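Local coordinates for phosphate-binding protein PstS (PDB 4N13), which binds inorganic phosphate with micromolar affinity as the solute-binding lipoprotein of the PstSACB ABC transporter, which imports phosphate, at residues Y61-S66 / T240-F245; I102-L107 / Y220-N225; N106-L111 / N149-T154. All blocks are in the same frame, centred on the assembly; numbering follows the deposited sequence.

Contacts 1 and 3 lie on opposite sides of the chain's centre, their centres about 34 Å apart, as expected of a bilobed class II binding protein. Contact 1 is a buried, wholly apolar seam between a sheet strand and a helix. Contacts 2 and 3 are partly buried and share helix 104-111, with Asn106 and Leu107 in both. Contact 2 is polar, a carboxylate against a threonine hydroxyl without a hydrogen bond between them, whereas contact 3 is aliphatic and aromatic packing of the end of helix 138-151, and Phe152 after it, on the middle of helix 104-111. Strand 223-230 relates contacts 1 and 2: it begins in contact 2 and runs antiparallel to strand 63-66 of contact 1.

Contact 1: residues Y61-S66 / T240-F245; sequences YKIAIS and TQFIDF
Ile63 meets Phe242 and Ile243 where helix 237-246 packs on one face of the mixed sheet of a class II periplasmic binding protein fold. Strand 63-66 lies in that sheet between the parallel strand 12-18 and the antiparallel strand 223-230. The nearest CA atoms across the contact, those of Ile63 and Ile243, are 8.9 Å apart, so side chains alone bridge the space between strand and helix.

The aliphatic part is a meeting of two isoleucines. The CB of Ile63 is directed at the helix, and its CG1 lies anti to its own carbonyl carbon (chi1 -57°). With chi2 at 171° the branch is extended, and it delivers CD1 to the helix surface. There Ile63 CD1 comes to 3.9 Å from Ile243 CG1 and 4.1 Å from Ile243 CD1. The two side chains slide past one another in opposite directions, so their ethyl branches lie alongside rather than end against end.

No hydrogen bond spans the segments, and both Ile63 and Phe242 are buried. Ile228 of strand 223-230 touches Ile63 as well as Ile243, while Met29 and Ile30 of helix 23-36 press on Phe242. On the other face of the sheet, Ala64 and Ser66 pack against helix 49-57, which carries Ser49, a phosphate ligand by similarity.

The aromatic part is lighter. Phe242 presents the rim of its ring to the strand, not a face, and the same methyl that meets Ile243 lies near the ring plane, with Ile63 CD1 at 4.4 Å from Phe242 CD2.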
loop_
_atom_site.group_PDB
_atom_site.type_symbol
_atom_site.label_atom_id
_atom_site.label_comp_id
_atom_site.label_asym_id
_atom_site.label_seq_id
_atom_site.Cartn_x
_atom_site.Cartn_y
_atom_site.Cartn_z
ATOM N N TYR A 61 -23.768 1.678 -3.721
ATOM C CA TYR A 61 -22.750 2.506 -4.362
ATOM C C TYR A 61 -22.720 2.182 -5.853
ATOM O O TYR A 61 -22.993 1.037 -6.244
ATOM C CB TYR A 61 -21.371 2.205 -3.768
ATOM C CG TYR A 61 -21.310 2.416 -2.273
ATOM C CD1 TYR A 61 -21.728 3.607 -1.707
ATOM C CD2 TYR A 61 -20.866 1.418 -1.430
ATOM C CE1 TYR A 61 -21.684 3.810 -0.349
ATOM C CE2 TYR A 61 -20.821 1.612 -0.045
ATOM C CZ TYR A 61 -21.254 2.817 0.481
ATOM O OH TYR A 61 -21.231 3.049 1.840
ATOM N N LYS A 62 -22.358 3.169 -6.678
ATOM C CA LYS A 62 -22.068 2.945 -8.094
ATOM C C LYS A 62 -20.583 2.689 -8.362
ATOM O O LYS A 62 -20.218 2.186 -9.421
ATOM C CB LYS A 62 -22.534 4.135 -8.924
ATOM C CG LYS A 62 -24.033 4.221 -9.060
ATOM C CD LYS A 62 -24.422 5.377 -9.966
ATOM C CE LYS A 62 -25.920 5.602 -9.994
ATOM N NZ LYS A 62 -26.241 6.872 -10.680
ATOM N N ILE A 63 -19.724 3.061 -7.412
ATOM C CA ILE A 63 -18.290 2.831 -7.516
ATOM C C ILE A 63 -17.832 2.398 -6.136
ATOM O O ILE A 63 -18.258 2.983 -5.140
ATOM C CB ILE A 63 -17.502 4.116 -7.905
ATOM C CG1 ILE A 63 -18.011 4.700 -9.231
ATOM C CG2 ILE A 63 -16.007 3.848 -7.938
ATOM C CD1 ILE A 63 -17.442 6.070 -9.557
ATOM N N ALA A 64 -16.928 1.423 -6.074
ATOM C CA ALA A 64 -16.222 1.089 -4.837
ATOM C C ALA A 64 -14.741 1.364 -5.023
ATOM O O ALA A 64 -14.197 1.165 -6.107
ATOM C CB ALA A 64 -16.428 -0.370 -4.466
ATOM N N ILE A 65 -14.098 1.821 -3.958
ATOM C CA ILE A 65 -12.659 2.033 -3.967
ATOM C C ILE A 65 -12.032 1.008 -3.028
ATOM O O ILE A 65 -12.390 0.956 -1.851
ATOM C CB ILE A 65 -12.276 3.438 -3.500
ATOM C CG1 ILE A 65 -13.010 4.490 -4.321
ATOM C CG2 ILE A 65 -10.771 3.595 -3.582
ATOM C CD1 ILE A 65 -12.629 4.499 -5.795
ATOM N N SER A 66 -11.115 0.182 -3.549
ATOM C CA SER A 66 -10.536 -0.895 -2.758
ATOM C C SER A 66 -9.022 -0.818 -2.711
ATOM O O SER A 66 -8.378 -0.446 -3.685
ATOM C CB SER A 66 -10.949 -2.246 -3.347
ATOM O OG SER A 66 -10.410 -3.312 -2.588
ATOM N N THR A 240 -18.685 7.232 -15.601
ATOM C CA THR A 240 -17.550 7.314 -16.514
ATOM C C THR A 240 -16.835 8.652 -16.394
ATOM O O THR A 240 -15.609 8.713 -16.369
ATOM C CB THR A 240 -18.052 7.118 -17.935
ATOM O OG1 THR A 240 -18.685 5.848 -17.991
ATOM C CG2 THR A 240 -16.926 7.180 -18.947
ATOM N N GLN A 241 -17.588 9.733 -16.306
ATOM C CA GLN A 241 -16.981 11.047 -16.171
ATOM C C GLN A 241 -16.142 11.169 -14.903
ATOM O O GLN A 241 -15.044 11.695 -14.929
ATOM C CB GLN A 241 -18.059 12.118 -16.128
ATOM C CG GLN A 241 -18.764 12.370 -17.465
ATOM C CD GLN A 241 -19.923 13.340 -17.315
ATOM O OE1 GLN A 241 -20.696 13.254 -16.364
ATOM N NE2 GLN A 241 -20.048 14.259 -18.245
ATOM N N PHE A 242 -16.670 10.730 -13.779
ATOM C CA PHE A 242 -15.914 10.880 -12.544
ATOM C C PHE A 242 -14.654 10.012 -12.559
ATOM O O PHE A 242 -13.601 10.450 -12.128
ATOM C CB PHE A 242 -16.756 10.598 -11.289
ATOM C CG PHE A 242 -16.030 10.937 -10.026
ATOM C CD1 PHE A 242 -15.783 12.262 -9.723
ATOM C CD2 PHE A 242 -15.527 9.964 -9.175
ATOM C CE1 PHE A 242 -15.085 12.613 -8.611
ATOM C CE2 PHE A 242 -14.832 10.319 -8.033
ATOM C CZ PHE A 242 -14.623 11.649 -7.759
ATOM N N ILE A 243 -14.761 8.779 -13.043
ATOM C CA ILE A 243 -13.601 7.904 -13.143
ATOM C C ILE A 243 -12.542 8.512 -14.061
ATOM O O ILE A 243 -11.342 8.465 -13.756
ATOM C CB ILE A 243 -14.023 6.496 -13.600
ATOM C CG1 ILE A 243 -14.908 5.879 -12.518
ATOM C CG2 ILE A 243 -12.793 5.663 -13.947
ATOM C CD1 ILE A 243 -15.487 4.535 -12.866
ATOM N N ASP A 244 -12.983 9.105 -15.161
ATOM C CA ASP A 244 -12.070 9.790 -16.070
ATOM C C ASP A 244 -11.344 10.933 -15.362
ATOM O O ASP A 244 -10.149 11.153 -15.581
ATOM C CB ASP A 244 -12.844 10.309 -17.273
ATOM C CG ASP A 244 -11.986 11.101 -18.218
ATOM O OD1 ASP A 244 -11.116 10.500 -18.872
ATOM O OD2 ASP A 244 -12.177 12.330 -18.293
ATOM N N PHE A 245 -12.016 11.626 -14.450
ATOM C CA PHE A 245 -11.346 12.657 -13.660
ATOM C C PHE A 245 -10.334 12.052 -12.684
ATOM O O PHE A 245 -9.223 12.560 -12.523
ATOM C CB PHE A 245 -12.361 13.521 -12.909
ATOM C CG PHE A 245 -11.709 14.571 -12.050
ATOM C CD1 PHE A 245 -11.197 15.735 -12.619
ATOM C CD2 PHE A 245 -11.564 14.386 -10.691
ATOM C CE1 PHE A 245 -10.576 16.688 -11.840
ATOM C CE2 PHE A 245 -10.934 15.342 -9.915
ATOM C CZ PHE A 245 -10.444 16.496 -10.494
#

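Contact 2: residues I102-L107 / Y220-N225; sequences ITEENL and YTIKRN
Thr221 OG1 sits over the flat face of the Glu104 carboxylate, nearest to its carbon. Its distance to Glu104 CD is 3.0 Å, with Glu104 OE2 at 3.1 Å and Glu104 OE1 at 3.2 Å. Because CD is nearer than either oxygen and the two oxygens are almost equidistant, the hydroxyl oxygen must lie above the face, almost straight over CD. The angles are poor for a hydrogen bond to either oxygen, and none is formed here.

Glu104 reaches across because its chain is extended beyond CG (chi2 -176°), and the two side chains approach from opposite directions. The threonine methyl also touches, with Thr221 CG2 at 3.5 Å from Glu104 OE1. At the other carboxylate oxygen, Ile222 CD1 packs at 4.0 Å from Glu104 OE2; Ile222 is the centre of an inverse gamma turn leading into strand 223-230.

Glu104 opens helix 104-111. Thr103 occupies the N-cap position, its OG1 accepting from Asn106 N at 3.2 Å with an N-H...O angle of 162°. Asn206 OD1 accepts from Glu104 N, while Val205 packs against both Glu104 and Thr221.

A carboxylate in the first turn of a helix probably interacts favourably with the helix dipole. Glu104 and Thr221 themselves meet by close face-on packing, and a hydrogen-bond partner of Glu104 OE1 outside the two segments meets the carboxylate's polar needs at least in part.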
loop_
_atom_site.group_PDB
_atom_site.type_symbol
_atom_site.label_atom_id
_atom_site.label_comp_id
_atom_site.label_asym_id
_atom_site.label_seq_id
_atom_site.Cartn_x
_atom_site.Cartn_y
_atom_site.Cartn_z
ATOM N N ILE A 102 17.246 -8.191 -1.282
ATOM C CA ILE A 102 16.663 -9.356 -0.651
ATOM C C ILE A 102 15.506 -9.831 -1.513
ATOM O O ILE A 102 14.821 -9.034 -2.147
ATOM C CB ILE A 102 16.210 -9.039 0.797
ATOM C CG1 ILE A 102 15.915 -10.328 1.559
ATOM C CG2 ILE A 102 15.047 -8.062 0.811
ATOM C CD1 ILE A 102 15.958 -10.167 3.015
ATOM N N THR A 103 15.306 -11.144 -1.584
ATOM C CA THR A 103 14.130 -11.670 -2.266
ATOM C C THR A 103 12.917 -11.564 -1.339
ATOM O O THR A 103 13.058 -11.529 -0.103
ATOM C CB THR A 103 14.307 -13.142 -2.645
ATOM O OG1 THR A 103 14.540 -13.901 -1.461
ATOM C CG2 THR A 103 15.446 -13.336 -3.632
ATOM N N GLU A 104 11.725 -11.554 -1.925
ATOM C CA GLU A 104 10.512 -11.552 -1.121
ATOM C C GLU A 104 10.463 -12.731 -0.171
ATOM O O GLU A 104 10.034 -12.590 0.969
ATOM C CB GLU A 104 9.271 -11.570 -2.012
ATOM C CG GLU A 104 8.846 -10.195 -2.509
ATOM C CD GLU A 104 7.576 -10.293 -3.284
ATOM O OE1 GLU A 104 7.673 -10.737 -4.432
ATOM O OE2 GLU A 104 6.505 -9.943 -2.753
ATOM N N GLU A 105 10.876 -13.896 -0.654
ATOM C CA GLU A 105 10.856 -15.093 0.166
ATOM C C GLU A 105 11.727 -14.924 1.410
ATOM O O GLU A 105 11.300 -15.236 2.531
ATOM C CB GLU A 105 11.318 -16.308 -0.625
ATOM C CG GLU A 105 11.166 -17.608 0.153
ATOM C CD GLU A 105 9.753 -18.214 0.126
ATOM O OE1 GLU A 105 9.479 -19.078 0.980
ATOM O OE2 GLU A 105 8.916 -17.842 -0.729
ATOM N N ASN A 106 12.953 -14.444 1.226
ATOM C CA ASN A 106 13.837 -14.283 2.366
ATOM C C ASN A 106 13.383 -13.161 3.287
ATOM O O ASN A 106 13.513 -13.256 4.515
ATOM C CB ASN A 106 15.285 -14.093 1.920
ATOM C CG ASN A 106 15.925 -15.390 1.494
ATOM O OD1 ASN A 106 15.513 -16.454 1.929
ATOM N ND2 ASN A 106 16.934 -15.309 0.658
ATOM N N LEU A 107 12.834 -12.104 2.705
ATOM C CA LEU A 107 12.304 -11.019 3.498
ATOM C C LEU A 107 11.164 -11.518 4.405
ATOM O O LEU A 107 11.114 -11.188 5.597
ATOM C CB LEU A 107 11.837 -9.914 2.563
ATOM C CG LEU A 107 11.334 -8.631 3.220
ATOM C CD1 LEU A 107 12.361 -7.999 4.129
ATOM C CD2 LEU A 107 10.955 -7.640 2.131
ATOM N N TYR A 220 8.186 -3.836 -8.704
ATOM C CA TYR A 220 8.369 -3.693 -7.271
ATOM C C TYR A 220 7.105 -4.176 -6.612
ATOM O O TYR A 220 6.017 -3.672 -6.890
ATOM C CB TYR A 220 8.628 -2.263 -6.870
ATOM C CG TYR A 220 8.925 -2.180 -5.386
ATOM C CD1 TYR A 220 10.170 -2.523 -4.894
ATOM C CD2 TYR A 220 7.952 -1.811 -4.477
ATOM C CE1 TYR A 220 10.445 -2.462 -3.552
ATOM C CE2 TYR A 220 8.214 -1.738 -3.118
ATOM C CZ TYR A 220 9.473 -2.079 -2.664
ATOM O OH TYR A 220 9.800 -2.027 -1.334
ATOM N N THR A 221 7.250 -5.153 -5.728
ATOM C CA THR A 221 6.128 -5.957 -5.294
ATOM C C THR A 221 5.447 -5.513 -3.987
ATOM O O THR A 221 4.341 -5.946 -3.685
ATOM C CB THR A 221 6.559 -7.435 -5.157
ATOM O OG1 THR A 221 7.727 -7.513 -4.327
ATOM C CG2 THR A 221 6.855 -8.035 -6.530
ATOM N N ILE A 222 6.101 -4.663 -3.207
ATOM C CA ILE A 222 5.598 -4.331 -1.868
ATOM C C ILE A 222 4.702 -3.090 -1.904
ATOM O O ILE A 222 5.110 -1.990 -1.550
ATOM C CB ILE A 222 6.746 -4.139 -0.839
ATOM C CG1 ILE A 222 7.852 -5.180 -1.009
ATOM C CG2 ILE A 222 6.177 -4.169 0.573
ATOM C CD1 ILE A 222 7.408 -6.582 -0.818
ATOM N N LYS A 223 3.488 -3.264 -2.394
ATOM C CA LYS A 223 2.534 -2.169 -2.454
ATOM C C LYS A 223 1.134 -2.701 -2.547
ATOM O O LYS A 223 0.915 -3.790 -3.064
ATOM C CB LYS A 223 2.800 -1.229 -3.640
ATOM C CG LYS A 223 2.387 -1.748 -5.023
ATOM C CD LYS A 223 3.380 -2.682 -5.644
ATOM C CE LYS A 223 3.019 -3.022 -7.096
ATOM N NZ LYS A 223 1.778 -3.866 -7.154
ATOM N N ARG A 224 0.191 -1.915 -2.042
ATOM C CA ARG A 224 -1.216 -2.112 -2.332
ATOM C C ARG A 224 -1.578 -1.283 -3.547
ATOM O O ARG A 224 -1.161 -0.134 -3.689
ATOM C CB ARG A 224 -2.067 -1.677 -1.151
ATOM C CG ARG A 224 -1.847 -2.495 0.111
ATOM C CD ARG A 224 -3.098 -2.443 0.920
ATOM N NE ARG A 224 -3.062 -3.068 2.239
ATOM C CZ ARG A 224 -3.455 -4.312 2.515
ATOM N NH1 ARG A 224 -3.824 -5.147 1.551
ATOM N NH2 ARG A 224 -3.468 -4.729 3.766
ATOM N N ASN A 225 -2.361 -1.883 -4.422
ATOM C CA ASN A 225 -2.887 -1.206 -5.600
ATOM C C ASN A 225 -4.275 -0.666 -5.264
ATOM O O ASN A 225 -5.178 -1.435 -4.920
ATOM C CB ASN A 225 -2.989 -2.201 -6.765
ATOM C CG ASN A 225 -1.634 -2.630 -7.328
ATOM O OD1 ASN A 225 -0.595 -2.247 -6.843
ATOM N ND2 ASN A 225 -1.666 -3.431 -8.392
#

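Contact 3: residues N106-L111 / N149-T154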
loop_
_atom_site.group_PDB
_atom_site.type_symbol
_atom_site.label_atom_id
_atom_site.label_comp_id
_atom_site.label_asym_id
_atom_site.label_seq_id
_atom_site.Cartn_x
_atom_site.Cartn_y
_atom_site.Cartn_z
ATOM N N ASN A 106 12.953 -14.444 1.226
ATOM C CA ASN A 106 13.837 -14.283 2.366
ATOM C C ASN A 106 13.383 -13.161 3.287
ATOM O O ASN A 106 13.513 -13.256 4.515
ATOM C CB ASN A 106 15.285 -14.093 1.920
ATOM C CG ASN A 106 15.925 -15.390 1.494
ATOM O OD1 ASN A 106 15.513 -16.454 1.929
ATOM N ND2 ASN A 106 16.934 -15.309 0.658
ATOM N N LEU A 107 12.834 -12.104 2.705
ATOM C CA LEU A 107 12.304 -11.019 3.498
ATOM C C LEU A 107 11.164 -11.518 4.405
ATOM O O LEU A 107 11.114 -11.188 5.597
ATOM C CB LEU A 107 11.837 -9.914 2.563
ATOM C CG LEU A 107 11.334 -8.631 3.220
ATOM C CD1 LEU A 107 12.361 -7.999 4.129
ATOM C CD2 LEU A 107 10.955 -7.640 2.131
ATOM N N ALA A 108 10.261 -12.311 3.842
ATOM C CA ALA A 108 9.167 -12.874 4.623
ATOM C C ALA A 108 9.678 -13.759 5.751
ATOM O O ALA A 108 9.105 -13.772 6.831
ATOM C CB ALA A 108 8.237 -13.645 3.732
ATOM N N LYS A 109 10.766 -14.487 5.520
ATOM C CA LYS A 109 11.351 -15.331 6.549
ATOM C C LYS A 109 12.047 -14.506 7.634
ATOM O O LYS A 109 12.135 -14.947 8.778
ATOM C CB LYS A 109 12.320 -16.325 5.903
ATOM C CG LYS A 109 11.622 -17.437 5.136
ATOM C CD LYS A 109 12.632 -18.301 4.383
ATOM C CE LYS A 109 11.962 -19.448 3.672
ATOM N NZ LYS A 109 12.959 -20.311 2.997
ATOM N N ILE A 110 12.548 -13.308 7.316
ATOM C CA ILE A 110 13.031 -12.406 8.384
ATOM C C ILE A 110 11.819 -11.948 9.206
ATOM O O ILE A 110 11.825 -11.963 10.443
ATOM C CB ILE A 110 13.813 -11.194 7.816
ATOM C CG1 ILE A 110 15.124 -11.669 7.194
ATOM C CG2 ILE A 110 14.028 -10.146 8.889
ATOM C CD1 ILE A 110 15.906 -10.606 6.469
ATOM N N LEU A 111 10.759 -11.576 8.511
ATOM C CA LEU A 111 9.581 -11.047 9.171
ATOM C C LEU A 111 8.899 -12.040 10.088
ATOM O O LEU A 111 8.336 -11.625 11.101
ATOM C CB LEU A 111 8.582 -10.505 8.138
ATOM C CG LEU A 111 9.075 -9.321 7.329
ATOM C CD1 LEU A 111 8.122 -8.991 6.201
ATOM C CD2 LEU A 111 9.224 -8.146 8.224
ATOM N N ASN A 149 1.110 -13.451 4.431
ATOM C CA ASN A 149 -0.037 -14.269 4.050
ATOM C C ASN A 149 0.108 -14.875 2.663
ATOM O O ASN A 149 -0.546 -15.850 2.357
ATOM C CB ASN A 149 -1.333 -13.461 4.120
ATOM C CG ASN A 149 -1.744 -13.145 5.536
ATOM O OD1 ASN A 149 -1.166 -13.653 6.496
ATOM N ND2 ASN A 149 -2.755 -12.298 5.676
ATOM N N LYS A 150 0.968 -14.302 1.828
ATOM C CA LYS A 150 1.183 -14.828 0.483
ATOM C C LYS A 150 2.319 -15.841 0.432
ATOM O O LYS A 150 2.263 -16.803 -0.324
ATOM C CB LYS A 150 1.432 -13.696 -0.507
ATOM C CG LYS A 150 0.230 -12.768 -0.618
ATOM C CD LYS A 150 0.260 -11.911 -1.860
ATOM C CE LYS A 150 -0.896 -10.940 -1.878
ATOM N NZ LYS A 150 -0.912 -10.135 -3.123
ATOM N N ILE A 151 3.344 -15.646 1.254
ATOM C CA ILE A 151 4.509 -16.519 1.190
ATOM C C ILE A 151 4.290 -17.829 1.956
ATOM O O ILE A 151 4.777 -18.877 1.541
ATOM C CB ILE A 151 5.778 -15.801 1.732
ATOM C CG1 ILE A 151 6.271 -14.696 0.790
ATOM C CG2 ILE A 151 6.889 -16.792 1.994
ATOM C CD1 ILE A 151 6.701 -15.173 -0.532
ATOM N N PHE A 152 3.591 -17.752 3.080
ATOM C CA PHE A 152 3.442 -18.899 3.976
ATOM C C PHE A 152 2.063 -19.538 3.874
ATOM O O PHE A 152 1.060 -18.853 3.723
ATOM C CB PHE A 152 3.742 -18.476 5.410
ATOM C CG PHE A 152 5.147 -17.997 5.587
ATOM C CD1 PHE A 152 5.426 -16.672 5.870
ATOM C CD2 PHE A 152 6.207 -18.866 5.417
ATOM C CE1 PHE A 152 6.722 -16.230 5.995
ATOM C CE2 PHE A 152 7.514 -18.427 5.556
ATOM C CZ PHE A 152 7.765 -17.102 5.841
ATOM N N LYS A 153 2.027 -20.854 3.981
ATOM C CA LYS A 153 0.808 -21.611 3.776
ATOM C C LYS A 153 -0.161 -21.537 4.951
ATOM O O LYS A 153 -1.374 -21.471 4.758
ATOM C CB LYS A 153 1.172 -23.073 3.505
ATOM C CG LYS A 153 -0.004 -23.922 3.085
ATOM C CD LYS A 153 0.402 -25.347 2.715
ATOM C CE LYS A 153 0.725 -26.152 3.955
ATOM N NZ LYS A 153 1.078 -27.568 3.659
ATOM N N THR A 154 0.368 -21.555 6.166
ATOM C CA THR A 154 -0.469 -21.667 7.359
ATOM C C THR A 154 -0.523 -20.380 8.167
ATOM O O THR A 154 0.384 -19.555 8.108
ATOM C CB THR A 154 0.021 -22.789 8.292
ATOM O OG1 THR A 154 1.256 -22.397 8.898
ATOM C CG2 THR A 154 0.200 -24.100 7.523
#
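Ile151 packs on Ala108 with almost the whole of its branched side chain, and the helices carrying them come close, their CA atoms 6.8 Å apart. Starting at the root, Ile151 CB is 3.8 Å from Ala108 CB. Its first branch, CG1, makes the shortest approach, Ile151 CG1 to Ala108 CB at 3.7 Å. The second branch, CG2, touches the same methyl, so three carbons around one branch point bear on a single small side chain. CG2 has another neighbour: it stands 3.8 Å above the plane of the Phe152 ring, over the ring centre, and thereby fills one face of its successor in sequence. At the tip the chain bends (chi2 -63°) away from the alanine, and Ile151 CD1 packs at 3.5 Å from Glu105 OE2, one turn earlier on helix 104-111.

These residues join helix 104-111 to the end of helix 138-151 in one lobe of the periplasmic binding protein fold. Phe152 is the first residue to leave helical backbone angles, and it turns back toward the neighbouring helix instead of following the chain outward. Further along the same interface, Leu111 packs on Leu147 and Leu148.

While CG2 of Ile151 holds its face, the Phe152 ring uses its edge against helix 104-111. Ala108 O lies in the ring plane at 3.5 Å from Phe152 CE1, an approach in which the carbonyl oxygen faces the slightly positive hydrogen rim. The same CE1 also touches the Ala108 methyl. Lys109 passes the far end of the ring, the two side chains crossing obliquely. With CG anti to its carbonyl carbon (chi1 -73°), Lys109 brings CG to 3.9 Å from Phe152 CZ, near the ring plane, and the rest of its aliphatic chain continues fully extended.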